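Local coordinates for putative ABC transporter, periplasmic binding protein, amino acid (Neisseria gonorrhoeae, PDB 2YJP), which binds L-cysteine as the solute receptor of a putative amino acid ABC transporter, to which it probably delivers its ligand for uptake, at residues L146-P151 / V228-L233. The protein carries 1 engineered substitution. Numbering follows the deposited sequence.
Sequences LGVVSP and VAIGNL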
ATOM      1  N   LEU A 146       0.594   2.099 -11.404  1.00 16.35           N
ATOM      2  CA  LEU A 146      -0.520   1.219 -11.597  1.00 15.47           C
ATOM      3  C   LEU A 146      -0.323   0.277 -12.778  1.00 15.76           C
ATOM      4  O   LEU A 146       0.394   0.572 -13.761  1.00 15.90           O
ATOM      5  CB  LEU A 146      -1.819   2.028 -11.774  1.00 15.21           C
ATOM      6  CG  LEU A 146      -2.181   3.005 -10.609  1.00 16.25           C
ATOM      7  CD1 LEU A 146      -3.381   3.891 -10.978  1.00 13.49           C
ATOM      8  CD2 LEU A 146      -2.349   2.205  -9.286  1.00 13.78           C
ATOM      9  N   GLY A 147      -1.004  -0.864 -12.708  1.00 15.09           N
ATOM     10  CA  GLY A 147      -1.014  -1.816 -13.809  1.00 14.57           C
ATOM     11  C   GLY A 147      -2.368  -2.458 -13.889  1.00 14.15           C
ATOM     12  O   GLY A 147      -3.243  -2.171 -13.109  1.00 14.45           O
ATOM     13  N   VAL A 148      -2.575  -3.290 -14.894  1.00 15.11           N
ATOM     14  CA  VAL A 148      -3.862  -3.999 -15.015  1.00 14.57           C
ATOM     15  C   VAL A 148      -3.627  -5.491 -15.207  1.00 14.30           C
ATOM     16  O   VAL A 148      -2.808  -5.866 -16.061  1.00 13.08           O
ATOM     17  CB  VAL A 148      -4.664  -3.456 -16.233  1.00 15.57           C
ATOM     18  CG1 VAL A 148      -6.010  -4.234 -16.361  1.00 15.16           C
ATOM     19  CG2 VAL A 148      -4.866  -1.969 -16.067  1.00 13.98           C
ATOM     20  N   VAL A 149      -4.343  -6.335 -14.429  1.00 14.23           N
ATOM     21  CA  VAL A 149      -4.191  -7.787 -14.568  1.00 12.84           C
ATOM     22  C   VAL A 149      -5.469  -8.398 -15.164  1.00 14.50           C
ATOM     23  O   VAL A 149      -6.595  -7.905 -14.869  1.00 12.74           O
ATOM     24  CB  VAL A 149      -3.802  -8.472 -13.271  1.00 13.86           C
ATOM     25  CG1 VAL A 149      -4.985  -8.462 -12.170  1.00 10.56           C
ATOM     26  CG2 VAL A 149      -3.301  -9.893 -13.552  1.00 12.13           C
ATOM     27  N   SER A 150      -5.278  -9.440 -16.015  1.00 13.87           N
ATOM     28  CA  SER A 150      -6.380 -10.086 -16.712  1.00 14.15           C
ATOM     29  C   SER A 150      -6.054 -11.546 -17.007  1.00 15.08           C
ATOM     30  O   SER A 150      -4.881 -11.950 -17.025  1.00 14.61           O
ATOM     31  CB  SER A 150      -6.663  -9.333 -18.035  1.00 14.84           C
ATOM     32  OG  SER A 150      -5.472  -9.262 -18.857  1.00 14.17           O
ATOM     33  N   PRO A 151      -7.085 -12.365 -17.279  1.00 16.48           N
ATOM     34  CA  PRO A 151      -6.730 -13.770 -17.564  1.00 17.92           C
ATOM     35  C   PRO A 151      -5.865 -13.905 -18.837  1.00 19.04           C
ATOM     36  O   PRO A 151      -6.101 -13.170 -19.813  1.00 20.18           O
ATOM     37  CB  PRO A 151      -8.118 -14.472 -17.746  1.00 19.09           C
ATOM     38  CG  PRO A 151      -9.116 -13.364 -17.984  1.00 18.67           C
ATOM     39  CD  PRO A 151      -8.541 -12.138 -17.275  1.00 16.79           C
ATOM     40  N   VAL A 228      -0.105  -9.764 -15.841  1.00 16.81           N
ATOM     41  CA  VAL A 228      -0.167  -8.303 -15.779  1.00 15.28           C
ATOM     42  C   VAL A 228       0.141  -7.749 -17.195  1.00 16.40           C
ATOM     43  O   VAL A 228       1.256  -7.342 -17.514  1.00 17.98           O
ATOM     44  CB  VAL A 228       0.692  -7.764 -14.656  1.00 15.58           C
ATOM     45  CG1 VAL A 228       0.382  -6.262 -14.475  1.00 14.92           C
ATOM     46  CG2 VAL A 228       0.457  -8.599 -13.306  1.00 10.89           C
ATOM     47  N   ALA A 229      -0.870  -7.775 -18.048  1.00 15.36           N
ATOM     48  CA  ALA A 229      -0.693  -7.456 -19.484  1.00 16.35           C
ATOM     49  C   ALA A 229      -0.601  -5.974 -19.786  1.00 16.67           C
ATOM     50  O   ALA A 229      -0.147  -5.612 -20.868  1.00 19.01           O
ATOM     51  CB  ALA A 229      -1.759  -8.102 -20.320  1.00 14.83           C
ATOM     52  N   ILE A 230      -1.043  -5.143 -18.849  1.00 16.05           N
ATOM     53  CA  ILE A 230      -0.629  -3.722 -18.780  1.00 16.93           C
ATOM     54  C   ILE A 230       0.243  -3.476 -17.545  1.00 16.55           C
ATOM     55  O   ILE A 230      -0.328  -3.367 -16.460  1.00 16.34           O
ATOM     56  CB  ILE A 230      -1.879  -2.759 -18.717  1.00 17.07           C
ATOM     57  CG1 ILE A 230      -2.792  -3.035 -19.906  1.00 17.99           C
ATOM     58  CG2 ILE A 230      -1.426  -1.280 -18.709  1.00 17.36           C
ATOM     59  CD1 ILE A 230      -4.133  -2.331 -19.846  1.00 17.42           C
ATOM     60  N   GLY A 231       1.591  -3.391 -17.715  1.00 16.99           N
ATOM     61  CA  GLY A 231       2.498  -3.249 -16.582  1.00 16.78           C
ATOM     62  C   GLY A 231       2.504  -1.890 -15.935  1.00 17.53           C
ATOM     63  O   GLY A 231       2.876  -1.754 -14.761  1.00 17.52           O
ATOM     64  N   ASN A 232       2.109  -0.871 -16.705  1.00 17.31           N
ATOM     65  CA  ASN A 232       2.361   0.511 -16.306  1.00 18.35           C
ATOM     66  C   ASN A 232       1.358   1.456 -16.980  1.00 18.82           C
ATOM     67  O   ASN A 232       1.246   1.503 -18.198  1.00 18.57           O
ATOM     68  CB  ASN A 232       3.826   0.878 -16.656  1.00 18.37           C
ATOM     69  CG  ASN A 232       4.177   2.303 -16.291  1.00 21.78           C
ATOM     70  OD1 ASN A 232       3.658   3.245 -16.898  1.00 23.76           O
ATOM     71  ND2 ASN A 232       5.083   2.477 -15.318  1.00 22.52           N
ATOM     72  N   LEU A 233       0.610   2.196 -16.182  1.00 18.58           N
ATOM     73  CA  LEU A 233      -0.378   3.164 -16.670  1.00 18.40           C
ATOM     74  C   LEU A 233       0.143   4.591 -16.509  1.00 20.29           C
ATOM     75  O   LEU A 233      -0.647   5.549 -16.541  1.00 23.81           O
ATOM     76  CB  LEU A 233      -1.669   3.029 -15.854  1.00 17.32           C
ATOM     77  CG  LEU A 233      -2.613   1.846 -16.038  1.00 15.32           C
ATOM     78  CD1 LEU A 233      -3.638   1.760 -14.907  1.00 14.03           C
ATOM     79  CD2 LEU A 233      -3.374   1.977 -17.393  1.00 11.79           C
TER
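Leu233 packs against Leu146 and Val148 of strand 142-151. Its CB and CG pass close to Leu146 O, the carbonyl that its own backbone N donates to at 2.9 Å. That bond is bent, with an N-H...O angle of 136°, and the donor is tilted from the carbonyl plane; Asn232 CA adds a CA-H...O contact to the same oxygen. CG lies anti to the carbonyl carbon and CD1 continues extended, anti to CA (chi2 167°), which brings CD1 of Leu233 to 3.6 Å from Leu146 CB and 4.1 Å from Val148 CG2. Its other methyl, CD2, turns to Ile230 CG2 within its own segment, 4.0 Å away. Phe178 of helix 174-182 touches both leucines.

Further along, Val148 and Ile230 form an antiparallel hydrogen-bonded pair. Val148 N gives Ile230 O a nearly straight bond of 2.7 Å in the carbonyl plane, whereas the return bond from Ile230 N to Val148 O is weak at 3.4 Å. The long return bond is consistent with the classic beta bulge here, in which Ala229 and Ile230 together face Val148, right where the chain turns a corner. The bulge falls in the last residues of strand 226-230, which pairs with strand 142-151 in the mixed sheet of one lobe of this family 3 solute-binding protein; strand 142-151 is also bonded, through Gly147 and Val149, to strand 208-212, which carries the cysteine-pocket residues His211 and Asp212.

On one face of the pair, the side chains of Val148 and Ile230 run side by side, CB to CB at 3.8 Å, and Ile230 CD1 comes against both CB and CG2 of the valine. On the opposite face Val149 CG2 meets Val228 CG2 at 4.0 Å, and Leu216 of helix 213-222 packs against both valines.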